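Local coordinates for protein Polyphosphate:AMP phosphotransferase (Meiothermus ruber H328, PDB 5O6M) that transfers phosphate from inorganic polyphosphate to nucleotides, converting AMP to ADP and ADP to ATP, at residues Gln63-Gly68 and Asp204-Ala209; Gly72-Val77 and Leu117-Arg122; Gln177-Arg182 and Trp190-Gly195. The protein carries 1 engineered substitution. All coordinates share one frame; numbering follows the deposited sequence.

Interaction 1 (Gln63-Gly68 and Asp204-Ala209); sequences QAMDAG and DRYQEA
Met65 bridges the gap to the helix with the outer part of its side chain, CG, SD and CE, which reaches two consecutive residues, Tyr206 and Gln207. Its methyl CE lies 3.7 Å from Tyr206 CB, and its sulfur SD is 3.9 Å from that same CB, making an apolar contact at the root of the tyrosine, with CE set obliquely to the start of the ring. The sulfur also meets the amide of Gln207, with SD 3.2 Å from NE2, and Met65 CG stands 3.3 Å from that NE2. Because Met65 is folded at both chi2 (-63°) and chi3 (-50°), its terminal CE turns onto Tyr206 while SD and CG remain beside the glutamine. Gln207 is likewise kinked at chi2 (-77°), which carries its amide over to the methionine. The contact is small, 136 Å² over both sides, and made by side chains alone: the nearest CA atoms, those of Met65 and Tyr206, are 7.9 Å apart.

Further out, the backbone of Met65 starts a type II turn closed by Gly68 N to Met65 O at 2.6 Å, the opening of the P-loop that follows the strand. The hydroxyl of Tyr206 is hydrogen-bonded to Asp199. Val130 and Val133 of helix 130-133 pack against the tyrosine, while Gln207 also touches His169 at the end of strand 161-169. The contact therefore joins the exit of strand 57-64 to the early part of helix 203-217, with helix 130-133 and strand 161-169 as its neighbours.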
loop_
_atom_site.group_PDB
_atom_site.type_symbol
_atom_site.label_atom_id
_atom_site.label_comp_id
_atom_site.label_asym_id
_atom_site.label_seq_id
_atom_site.Cartn_x
_atom_site.Cartn_y
_atom_site.Cartn_z
ATOM N N GLN D 63 3.320 -19.801 14.030
ATOM C CA GLN D 63 3.120 -20.879 13.072
ATOM C C GLN D 63 2.687 -22.134 13.822
ATOM O O GLN D 63 3.086 -22.359 14.968
ATOM C CB GLN D 63 4.395 -21.156 12.253
ATOM C CG GLN D 63 4.813 -20.030 11.293
ATOM C CD GLN D 63 3.973 -19.949 10.018
ATOM O OE1 GLN D 63 3.930 -18.908 9.362
ATOM N NE2 GLN D 63 3.333 -21.052 9.648
ATOM N N ALA D 64 1.860 -22.949 13.172
ATOM C CA ALA D 64 1.378 -24.177 13.791
ATOM C C ALA D 64 0.738 -25.048 12.724
ATOM O O ALA D 64 0.348 -24.567 11.656
ATOM C CB ALA D 64 0.377 -23.890 14.916
ATOM N N MET D 65 0.655 -26.344 13.018
ATOM C CA MET D 65 -0.209 -27.208 12.232
ATOM C C MET D 65 -1.635 -26.670 12.277
ATOM O O MET D 65 -2.023 -25.954 13.207
ATOM C CB MET D 65 -0.171 -28.642 12.765
ATOM C CG MET D 65 1.206 -29.295 12.758
ATOM S SD MET D 65 1.911 -29.483 11.107
ATOM C CE MET D 65 0.543 -30.242 10.238
ATOM N N ASP D 66 -2.420 -27.019 11.258
ATOM C CA ASP D 66 -3.811 -26.589 11.227
ATOM C C ASP D 66 -4.510 -27.003 12.514
ATOM O O ASP D 66 -4.361 -28.137 12.979
ATOM C CB ASP D 66 -4.525 -27.186 10.014
ATOM C CG ASP D 66 -3.906 -26.752 8.702
ATOM O OD1 ASP D 66 -3.295 -25.662 8.665
ATOM O OD2 ASP D 66 -4.028 -27.502 7.710
ATOM N N ALA D 67 -5.276 -26.079 13.088
ATOM C CA ALA D 67 -5.920 -26.249 14.384
ATOM C C ALA D 67 -4.913 -26.338 15.522
ATOM O O ALA D 67 -5.276 -26.752 16.632
ATOM C CB ALA D 67 -6.832 -27.482 14.405
ATOM N N GLY D 68 -3.657 -25.954 15.283
ATOM C CA GLY D 68 -2.635 -25.984 16.312
ATOM C C GLY D 68 -2.736 -24.894 17.354
ATOM O O GLY D 68 -1.893 -24.846 18.255
ATOM N N ASP D 204 3.069 -35.891 8.234
ATOM C CA ASP D 204 4.494 -36.146 8.436
ATOM C C ASP D 204 5.359 -35.255 7.554
ATOM O O ASP D 204 6.405 -34.764 7.997
ATOM C CB ASP D 204 4.809 -37.622 8.198
ATOM C CG ASP D 204 4.164 -38.526 9.231
ATOM O OD1 ASP D 204 4.260 -38.207 10.436
ATOM O OD2 ASP D 204 3.566 -39.552 8.844
ATOM N N ARG D 205 4.954 -35.037 6.301
ATOM C CA ARG D 205 5.730 -34.145 5.451
ATOM C C ARG D 205 5.729 -32.719 5.990
ATOM O O ARG D 205 6.736 -32.010 5.867
ATOM C CB ARG D 205 5.207 -34.187 4.016
ATOM C CG ARG D 205 5.550 -35.471 3.272
ATOM C CD ARG D 205 5.487 -35.261 1.766
ATOM N NE ARG D 205 4.523 -36.146 1.118
ATOM C CZ ARG D 205 4.844 -37.262 0.469
ATOM N NH1 ARG D 205 3.896 -38.003 -0.090
ATOM N NH2 ARG D 205 6.113 -37.637 0.375
ATOM N N TYR D 206 4.621 -32.284 6.600
ATOM C CA TYR D 206 4.596 -30.971 7.243
ATOM C C TYR D 206 5.513 -30.923 8.459
ATOM O O TYR D 206 6.238 -29.941 8.655
ATOM C CB TYR D 206 3.167 -30.592 7.637
ATOM C CG TYR D 206 2.406 -29.836 6.569
ATOM C CD1 TYR D 206 1.375 -30.433 5.860
ATOM C CD2 TYR D 206 2.727 -28.519 6.270
ATOM C CE1 TYR D 206 0.680 -29.735 4.882
ATOM C CE2 TYR D 206 2.041 -27.813 5.297
ATOM C CZ TYR D 206 1.019 -28.427 4.606
ATOM O OH TYR D 206 0.336 -27.726 3.636
ATOM N N GLN D 207 5.487 -31.963 9.298
ATOM C CA GLN D 207 6.371 -31.986 10.459
ATOM C C GLN D 207 7.833 -31.901 10.040
ATOM O O GLN D 207 8.638 -31.226 10.692
ATOM C CB GLN D 207 6.121 -33.245 11.291
ATOM C CG GLN D 207 4.716 -33.334 11.861
ATOM C CD GLN D 207 4.521 -32.439 13.067
ATOM O OE1 GLN D 207 5.127 -32.651 14.117
ATOM N NE2 GLN D 207 3.674 -31.429 12.922
ATOM N N GLU D 208 8.198 -32.592 8.959
ATOM C CA GLU D 208 9.568 -32.519 8.463
ATOM C C GLU D 208 9.914 -31.107 8.012
ATOM O O GLU D 208 11.008 -30.605 8.295
ATOM C CB GLU D 208 9.758 -33.518 7.322
ATOM C CG GLU D 208 9.660 -34.967 7.764
ATOM C CD GLU D 208 9.531 -35.933 6.604
ATOM O OE1 GLU D 208 9.526 -35.475 5.442
ATOM O OE2 GLU D 208 9.427 -37.152 6.856
ATOM N N ALA D 209 8.992 -30.450 7.303
ATOM C CA ALA D 209 9.247 -29.085 6.854
ATOM C C ALA D 209 9.433 -28.146 8.039
ATOM O O ALA D 209 10.306 -27.268 8.013
ATOM C CB ALA D 209 8.107 -28.604 5.956
#

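Interaction 2 (Gly72-Val77 and Leu117-Arg122); sequences GTIRVV and LVIFDR. Engineered in segment 117-122: Asp121 (natural residue Asn). With ATP (adenosine-5'-triphosphate), chain X; PO4 (phosphate ion), chain B.
Unusually, Ile74 alone carries the helix side of this contact: its CG1 and CD1 each lie 3.9 Å from Ile119 CG2 on the strand, a single methyl thus meeting two consecutive carbons. The two isoleucines run past each other in opposite directions. In Ile119, CG2 is set anti to the backbone N (chi1 -58°, measured to CG1), where it meets Ile74. The tip of Ile74, CD1, then reaches Asp121 CB at 4.2 Å, crossing that side chain at about a right angle. Asp121 is an engineered residue replacing Asn; here only its CB touches the helix, while its carboxylate turns elsewhere, OD1 to Lys70 in a salt bridge and OD2 to the hydroxyl of Ser90. Leu62 of the adjacent strand packs on both isoleucines, and Ser84 of the second subunit also touches Ile74.

One residue beyond the strand, Arg122 leaves this apolar layer and holds ATP. Its chain is extended from CG to NE, bringing the guanidinium edge to the gamma phosphate, whose PG lies in the plane of the group. Two nearly straight bonds form: NE to O1G at 2.9 Å (166°) and NH2 to O2G at 2.8 Å (167°). ATP C2' lies 3.5 Å above one face, offset toward its rim. Salt bridges to Asp66 and Glu126 bind the same guanidinium and would limit its rotation. A leucine here has no N-H to offer, and would probably leave the gamma phosphate less firmly fixed and Asp66 and Glu126 without this cationic mate. The helix after the P-loop lying on a parallel sheet of strand order 2-3-1-4-5, with strand 117-121 next to strand 57-64 in what is probably the Walker B position, is the core arrangement of P-loop kinases.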
loop_
_atom_site.group_PDB
_atom_site.type_symbol
_atom_site.label_atom_id
_atom_site.label_comp_id
_atom_site.label_asym_id
_atom_site.label_seq_id
_atom_site.Cartn_x
_atom_site.Cartn_y
_atom_site.Cartn_z
ATOM N N GLY D 72 -6.371 -19.144 18.875
ATOM C CA GLY D 72 -6.627 -19.080 20.306
ATOM C C GLY D 72 -5.556 -18.318 21.061
ATOM O O GLY D 72 -5.854 -17.561 21.989
ATOM N N THR D 73 -4.294 -18.495 20.665
ATOM C CA THR D 73 -3.201 -17.787 21.321
ATOM C C THR D 73 -3.368 -16.281 21.187
ATOM O O THR D 73 -3.228 -15.539 22.165
ATOM C CB THR D 73 -1.863 -18.229 20.726
ATOM O OG1 THR D 73 -1.692 -19.640 20.926
ATOM C CG2 THR D 73 -0.712 -17.471 21.375
ATOM N N ILE D 74 -3.654 -15.809 19.972
ATOM C CA ILE D 74 -3.888 -14.383 19.760
ATOM C C ILE D 74 -5.042 -13.906 20.628
ATOM O O ILE D 74 -4.947 -12.882 21.314
ATOM C CB ILE D 74 -4.162 -14.099 18.272
ATOM C CG1 ILE D 74 -2.898 -14.312 17.439
ATOM C CG2 ILE D 74 -4.698 -12.692 18.101
ATOM C CD1 ILE D 74 -3.148 -14.337 15.944
ATOM N N ARG D 75 -6.154 -14.641 20.607
ATOM C CA ARG D 75 -7.333 -14.224 21.357
ATOM C C ARG D 75 -7.034 -14.151 22.849
ATOM O O ARG D 75 -7.381 -13.170 23.517
ATOM C CB ARG D 75 -8.492 -15.184 21.081
ATOM C CG ARG D 75 -9.821 -14.739 21.671
ATOM C CD ARG D 75 -10.934 -15.755 21.417
ATOM N NE ARG D 75 -11.164 -15.991 19.993
ATOM C CZ ARG D 75 -10.913 -17.140 19.373
ATOM N NH1 ARG D 75 -10.430 -18.172 20.055
ATOM N NH2 ARG D 75 -11.153 -17.260 18.073
ATOM N N VAL D 76 -6.375 -15.176 23.386
ATOM C CA VAL D 76 -6.166 -15.256 24.829
ATOM C C VAL D 76 -4.962 -14.427 25.261
ATOM O O VAL D 76 -5.059 -13.600 26.174
ATOM C CB VAL D 76 -6.019 -16.725 25.263
ATOM C CG1 VAL D 76 -5.640 -16.808 26.731
ATOM C CG2 VAL D 76 -7.312 -17.487 24.999
ATOM N N VAL D 77 -3.817 -14.610 24.598
ATOM C CA VAL D 77 -2.587 -13.988 25.082
ATOM C C VAL D 77 -2.721 -12.472 25.095
ATOM O O VAL D 77 -2.258 -11.801 26.026
ATOM C CB VAL D 77 -1.387 -14.434 24.227
ATOM C CG1 VAL D 77 -0.155 -13.610 24.574
ATOM C CG2 VAL D 77 -1.122 -15.921 24.407
ATOM N N LEU D 117 3.532 -3.348 17.967
ATOM C CA LEU D 117 3.704 -4.786 18.106
ATOM C C LEU D 117 2.814 -5.452 17.070
ATOM O O LEU D 117 1.596 -5.245 17.069
ATOM C CB LEU D 117 3.353 -5.256 19.522
ATOM C CG LEU D 117 3.681 -6.698 19.926
ATOM C CD1 LEU D 117 3.489 -6.889 21.423
ATOM C CD2 LEU D 117 2.841 -7.711 19.158
ATOM N N VAL D 118 3.416 -6.245 16.194
ATOM C CA VAL D 118 2.687 -6.911 15.126
ATOM C C VAL D 118 2.761 -8.414 15.338
ATOM O O VAL D 118 3.827 -8.959 15.645
ATOM C CB VAL D 118 3.231 -6.526 13.737
ATOM C CG1 VAL D 118 2.618 -7.416 12.675
ATOM C CG2 VAL D 118 2.940 -5.060 13.442
ATOM N N ILE D 119 1.625 -9.080 15.169
ATOM C CA ILE D 119 1.549 -10.531 15.202
ATOM C C ILE D 119 1.373 -11.010 13.770
ATOM O O ILE D 119 0.406 -10.631 13.097
ATOM C CB ILE D 119 0.404 -11.019 16.097
ATOM C CG1 ILE D 119 0.592 -10.488 17.516
ATOM C CG2 ILE D 119 0.348 -12.537 16.103
ATOM C CD1 ILE D 119 -0.697 -10.387 18.303
ATOM N N PHE D 120 2.321 -11.815 13.295
ATOM C CA PHE D 120 2.178 -12.494 12.013
ATOM C C PHE D 120 1.372 -13.769 12.233
ATOM O O PHE D 120 1.862 -14.731 12.834
ATOM C CB PHE D 120 3.542 -12.792 11.395
ATOM C CG PHE D 120 4.135 -11.633 10.635
ATOM C CD1 PHE D 120 3.514 -10.392 10.635
ATOM C CD2 PHE D 120 5.301 -11.792 9.901
ATOM C CE1 PHE D 120 4.058 -9.326 9.927
ATOM C CE2 PHE D 120 5.847 -10.733 9.193
ATOM C CZ PHE D 120 5.227 -9.500 9.205
ATOM N N ASP D 121 0.126 -13.764 11.767
ATOM C CA ASP D 121 -0.733 -14.948 11.786
ATOM C C ASP D 121 -0.401 -15.732 10.525
ATOM O O ASP D 121 -0.945 -15.482 9.447
ATOM C CB ASP D 121 -2.200 -14.544 11.859
ATOM C CG ASP D 121 -3.143 -15.695 11.572
ATOM O OD1 ASP D 121 -2.761 -16.858 11.806
ATOM O OD2 ASP D 121 -4.273 -15.431 11.112
ATOM N N ARG D 122 0.515 -16.694 10.665
ATOM C CA ARG D 122 1.244 -17.256 9.532
ATOM C C ARG D 122 2.194 -16.191 8.998
ATOM O O ARG D 122 2.066 -15.015 9.356
ATOM C CB ARG D 122 0.285 -17.745 8.446
ATOM C CG ARG D 122 -0.551 -18.947 8.868
ATOM C CD ARG D 122 -1.352 -19.502 7.701
ATOM N NE ARG D 122 -2.369 -20.448 8.150
ATOM C CZ ARG D 122 -2.159 -21.748 8.324
ATOM N NH1 ARG D 122 -0.963 -22.269 8.078
ATOM N NH2 ARG D 122 -3.148 -22.527 8.736
HETATM P PG ATP X . -6.146 -20.211 9.043
HETATM O O1G ATP X . -4.903 -19.371 9.167
HETATM O O2G ATP X . -5.846 -21.706 8.987
HETATM O O3G ATP X . -7.154 -19.952 10.172
HETATM P PB ATP X . -8.186 -19.062 7.283
HETATM O O1B ATP X . -9.256 -19.937 6.756
HETATM O O2B ATP X . -8.550 -18.202 8.494
HETATM O O3B ATP X . -6.880 -19.888 7.667
HETATM P PA ATP X . -6.243 -17.691 5.512
HETATM O O1A ATP X . -5.523 -16.756 6.401
HETATM O O2A ATP X . -6.571 -17.113 4.137
HETATM O O3A ATP X . -7.649 -18.078 6.154
HETATM O "O5'" ATP X . -5.325 -19.018 5.203
HETATM C "C5'" ATP X . -5.631 -19.858 4.071
HETATM C "C4'" ATP X . -4.454 -20.703 3.642
HETATM O "O4'" ATP X . -3.404 -19.893 3.068
HETATM C "C3'" ATP X . -3.784 -21.564 4.726
HETATM O "O3'" ATP X . -4.069 -22.936 4.484
HETATM C "C2'" ATP X . -2.281 -21.280 4.543
HETATM O "O2'" ATP X . -1.475 -22.451 4.607
HETATM C "C1'" ATP X . -2.261 -20.713 3.129
HETATM N N9 ATP X . -1.069 -19.946 2.784
HETATM C C8 ATP X . -0.457 -18.961 3.513
HETATM N N7 ATP X . 0.669 -18.532 2.995
HETATM C C5 ATP X . 0.805 -19.284 1.838
HETATM C C6 ATP X . 1.800 -19.323 0.841
HETATM N N6 ATP X . 2.920 -18.596 0.878
HETATM N N1 ATP X . 1.623 -20.180 -0.188
HETATM C C2 ATP X . 0.533 -20.952 -0.203
HETATM N N3 ATP X . -0.461 -21.015 0.686
HETATM C C4 ATP X . -0.264 -20.152 1.688
HETATM P P PO4 B . -10.910 -21.612 17.990
HETATM O O1 PO4 B . -10.829 -21.446 19.487
HETATM O O2 PO4 B . -11.308 -23.033 17.659
HETATM O O3 PO4 B . -11.949 -20.654 17.452
HETATM O O4 PO4 B . -9.559 -21.314 17.384
#

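Interaction 3 (Gln177-Arg182 and Trp190-Gly195); sequences QRLQER and WKFRMG. With ATP (adenosine-5'-triphosphate), chain X; PO4 (phosphate ion), chain Y.
Arg182 spreads its side chain across Lys191, with the lysine CB lying over one face of the guanidinium and Arg182 CD 3.7 Å from that CB. The segment 190-195 belongs to the loop between helix 172-183 and helix 195-201, a region consistent with the lid of P-loop kinases, and the contact fastens it back on the helix it came from. The two side chains cross at about a right angle. Bending at chi3 (-84°) swings the guanidinium toward the phosphate ion, whose phosphorus lies in its plane at the edge. There NH1 donates to phosphate O2 at 2.7 Å and 170°, almost straight.

This ion, probably from the crystallisation liquor, is also hydrogen-bonded by the backbone N atoms of Gly69, Lys70 and Asp71, so it sits in the anion-binding nest of P-loop N-H groups, with Arg182 adding a positive charge. Lys191 NZ, 5.1 Å from Arg182 NH1, turns instead to a salt bridge with Asp71. On the way, Lys191 CG passes 3.5 Å above the centre of the Trp190 ring, which packs in turn on Ala52 of the second subunit.

A second, apolar patch joins helix and loop. Leu179 CD2 meets the edge of the Phe192 ring at CD2, 4.2 Å away, and Arg182 CG lies equally far from Phe192 CB. Leu197 of helix 195-201 also touches this phenylalanine. Next in sequence, Arg193 extends to the nucleotide, and ATP O1B lies over one face of its guanidinium, 2.8 Å from NH2.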
loop_
_atom_site.group_PDB
_atom_site.type_symbol
_atom_site.label_atom_id
_atom_site.label_comp_id
_atom_site.label_asym_id
_atom_site.label_seq_id
_atom_site.Cartn_x
_atom_site.Cartn_y
_atom_site.Cartn_z
ATOM N N GLN D 177 -8.721 -34.248 17.391
ATOM C CA GLN D 177 -9.814 -33.806 18.251
ATOM C C GLN D 177 -10.245 -32.385 17.911
ATOM O O GLN D 177 -11.441 -32.106 17.766
ATOM C CB GLN D 177 -9.412 -33.901 19.724
ATOM C CG GLN D 177 -8.876 -35.253 20.151
ATOM C CD GLN D 177 -8.502 -35.281 21.622
ATOM O OE1 GLN D 177 -7.424 -35.743 21.995
ATOM N NE2 GLN D 177 -9.401 -34.791 22.467
ATOM N N ARG D 178 -9.283 -31.469 17.782
ATOM C CA ARG D 178 -9.633 -30.080 17.505
ATOM C C ARG D 178 -10.342 -29.948 16.162
ATOM O O ARG D 178 -11.311 -29.191 16.039
ATOM C CB ARG D 178 -8.379 -29.206 17.568
ATOM C CG ARG D 178 -7.665 -29.326 18.907
ATOM C CD ARG D 178 -6.600 -28.268 19.126
ATOM N NE ARG D 178 -6.064 -28.361 20.482
ATOM C CZ ARG D 178 -5.143 -27.547 20.988
ATOM N NH1 ARG D 178 -4.640 -26.565 20.248
ATOM N NH2 ARG D 178 -4.728 -27.715 22.238
ATOM N N LEU D 179 -9.889 -30.688 15.147
ATOM C CA LEU D 179 -10.601 -30.674 13.874
ATOM C C LEU D 179 -12.006 -31.245 14.031
ATOM O O LEU D 179 -12.976 -30.676 13.516
ATOM C CB LEU D 179 -9.815 -31.450 12.816
ATOM C CG LEU D 179 -8.601 -30.754 12.193
ATOM C CD1 LEU D 179 -7.783 -31.733 11.362
ATOM C CD2 LEU D 179 -9.032 -29.568 11.345
ATOM N N GLN D 180 -12.137 -32.367 14.745
ATOM C CA GLN D 180 -13.458 -32.924 15.035
ATOM C C GLN D 180 -14.312 -31.934 15.817
ATOM O O GLN D 180 -15.427 -31.592 15.407
ATOM C CB GLN D 180 -13.320 -34.243 15.803
ATOM C CG GLN D 180 -14.607 -35.065 15.870
ATOM C CD GLN D 180 -15.077 -35.556 14.512
ATOM O OE1 GLN D 180 -14.574 -36.549 13.987
ATOM N NE2 GLN D 180 -16.053 -34.862 13.937
ATOM N N GLU D 181 -13.807 -31.475 16.965
ATOM C CA GLU D 181 -14.528 -30.472 17.739
ATOM C C GLU D 181 -14.882 -29.267 16.878
ATOM O O GLU D 181 -15.919 -28.628 17.094
ATOM C CB GLU D 181 -13.688 -30.049 18.946
ATOM C CG GLU D 181 -14.483 -29.480 20.113
ATOM C CD GLU D 181 -15.042 -28.102 19.826
ATOM O OE1 GLU D 181 -16.221 -27.854 20.162
ATOM O OE2 GLU D 181 -14.303 -27.267 19.261
ATOM N N ARG D 182 -14.039 -28.950 15.891
ATOM C CA ARG D 182 -14.344 -27.860 14.972
ATOM C C ARG D 182 -15.610 -28.154 14.174
ATOM O O ARG D 182 -16.397 -27.243 13.887
ATOM C CB ARG D 182 -13.157 -27.636 14.035
ATOM C CG ARG D 182 -13.111 -26.286 13.337
ATOM C CD ARG D 182 -11.741 -26.080 12.695
ATOM N NE ARG D 182 -10.754 -25.555 13.636
ATOM C CZ ARG D 182 -9.702 -24.823 13.282
ATOM N NH1 ARG D 182 -8.854 -24.376 14.201
ATOM N NH2 ARG D 182 -9.485 -24.556 12.004
ATOM N N TRP D 190 -17.519 -22.944 10.586
ATOM C CA TRP D 190 -17.031 -22.068 9.528
ATOM C C TRP D 190 -15.515 -22.135 9.384
ATOM O O TRP D 190 -14.994 -21.844 8.303
ATOM C CB TRP D 190 -17.457 -20.621 9.791
ATOM C CG TRP D 190 -16.818 -20.038 11.009
ATOM C CD1 TRP D 190 -17.214 -20.197 12.304
ATOM C CD2 TRP D 190 -15.642 -19.221 11.045
ATOM N NE1 TRP D 190 -16.365 -19.518 13.145
ATOM C CE2 TRP D 190 -15.390 -18.912 12.396
ATOM C CE3 TRP D 190 -14.781 -18.716 10.062
ATOM C CZ2 TRP D 190 -14.314 -18.119 12.792
ATOM C CZ3 TRP D 190 -13.710 -17.931 10.457
ATOM C CH2 TRP D 190 -13.487 -17.639 11.811
ATOM N N LYS D 191 -14.796 -22.515 10.445
ATOM C CA LYS D 191 -13.343 -22.628 10.382
ATOM C C LYS D 191 -12.858 -23.870 9.648
ATOM O O LYS D 191 -11.689 -23.915 9.249
ATOM C CB LYS D 191 -12.740 -22.635 11.790
ATOM C CG LYS D 191 -12.803 -21.320 12.537
ATOM C CD LYS D 191 -12.444 -21.535 14.001
ATOM C CE LYS D 191 -12.127 -20.228 14.698
ATOM N NZ LYS D 191 -10.788 -19.708 14.288
ATOM N N PHE D 192 -13.706 -24.878 9.463
ATOM C CA PHE D 192 -13.266 -26.140 8.888
ATOM C C PHE D 192 -13.307 -26.086 7.367
ATOM O O PHE D 192 -14.338 -25.747 6.776
ATOM C CB PHE D 192 -14.121 -27.303 9.392
ATOM C CG PHE D 192 -13.745 -28.628 8.789
ATOM C CD1 PHE D 192 -14.455 -29.144 7.715
ATOM C CD2 PHE D 192 -12.677 -29.355 9.292
ATOM C CE1 PHE D 192 -14.108 -30.363 7.158
ATOM C CE2 PHE D 192 -12.327 -30.573 8.741
ATOM C CZ PHE D 192 -13.043 -31.077 7.672
ATOM N N ARG D 193 -12.182 -26.422 6.744
ATOM C CA ARG D 193 -12.083 -26.593 5.305
ATOM C C ARG D 193 -11.779 -28.049 4.981
ATOM O O ARG D 193 -11.209 -28.779 5.798
ATOM C CB ARG D 193 -10.985 -25.710 4.705
ATOM C CG ARG D 193 -11.202 -24.219 4.843
ATOM C CD ARG D 193 -10.119 -23.481 4.079
ATOM N NE ARG D 193 -10.179 -22.036 4.263
ATOM C CZ ARG D 193 -9.325 -21.185 3.707
ATOM N NH1 ARG D 193 -8.347 -21.639 2.932
ATOM N NH2 ARG D 193 -9.446 -19.882 3.923
ATOM N N MET D 194 -12.162 -28.469 3.774
ATOM C CA MET D 194 -11.761 -29.792 3.310
ATOM C C MET D 194 -10.255 -29.853 3.091
ATOM O O MET D 194 -9.631 -30.894 3.323
ATOM C CB MET D 194 -12.517 -30.166 2.036
ATOM C CG MET D 194 -13.983 -30.486 2.279
ATOM S SD MET D 194 -14.205 -31.877 3.407
ATOM C CE MET D 194 -13.358 -33.182 2.520
ATOM N N GLY D 195 -9.658 -28.750 2.636
ATOM C CA GLY D 195 -8.211 -28.696 2.552
ATOM C C GLY D 195 -7.540 -29.053 3.863
ATOM O O GLY D 195 -6.399 -29.521 3.875
HETATM P PG ATP X . -6.146 -20.211 9.043
HETATM O O1G ATP X . -4.903 -19.371 9.167
HETATM O O2G ATP X . -5.846 -21.706 8.987
HETATM O O3G ATP X . -7.154 -19.952 10.172
HETATM P PB ATP X . -8.186 -19.062 7.283
HETATM O O1B ATP X . -9.256 -19.937 6.756
HETATM O O2B ATP X . -8.550 -18.202 8.494
HETATM O O3B ATP X . -6.880 -19.888 7.667
HETATM P PA ATP X . -6.243 -17.691 5.512
HETATM O O1A ATP X . -5.523 -16.756 6.401
HETATM O O2A ATP X . -6.571 -17.113 4.137
HETATM O O3A ATP X . -7.649 -18.078 6.154
HETATM O "O5'" ATP X . -5.325 -19.018 5.203
HETATM C "C5'" ATP X . -5.631 -19.858 4.071
HETATM C "C4'" ATP X . -4.454 -20.703 3.642
HETATM O "O4'" ATP X . -3.404 -19.893 3.068
HETATM C "C3'" ATP X . -3.784 -21.564 4.726
HETATM O "O3'" ATP X . -4.069 -22.936 4.484
HETATM C "C2'" ATP X . -2.281 -21.280 4.543
HETATM O "O2'" ATP X . -1.475 -22.451 4.607
HETATM C "C1'" ATP X . -2.261 -20.713 3.129
HETATM N N9 ATP X . -1.069 -19.946 2.784
HETATM C C8 ATP X . -0.457 -18.961 3.513
HETATM N N7 ATP X . 0.669 -18.532 2.995
HETATM C C5 ATP X . 0.805 -19.284 1.838
HETATM C C6 ATP X . 1.800 -19.323 0.841
HETATM N N6 ATP X . 2.920 -18.596 0.878
HETATM N N1 ATP X . 1.623 -20.180 -0.188
HETATM C C2 ATP X . 0.533 -20.952 -0.203
HETATM N N3 ATP X . -0.461 -21.015 0.686
HETATM C C4 ATP X . -0.264 -20.152 1.688
HETATM P P PO4 Y . -5.764 -22.419 14.895
HETATM O O1 PO4 Y . -6.299 -22.970 16.205
HETATM O O2 PO4 Y . -6.646 -22.863 13.755
HETATM O O3 PO4 Y . -5.756 -20.910 14.971
HETATM O O4 PO4 Y . -4.356 -22.908 14.638
#

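From the N terminus, the end of strand 57-64 and the P-loop after it open interaction 1, which closes only at helix 203-217; the loop between them contains both other contacts. Interaction 2 comes first inside it, closing the excursion from helix 70-77 to strand 117-121. Interaction 3 follows in series, a short return of the chain from helix 172-183 to the loop before helix 195-201. None cross. Interactions 1 and 2 meet through the Asp66-Arg122 salt bridge and share one sheet, while interactions 1 and 3 touch where Ala67 packs on Arg178 and Arg182. Interactions 2 and 3, about 5 Å apart at nearest atoms, come together through ATP, uniting sheet, P-loop and what is probably the lid region.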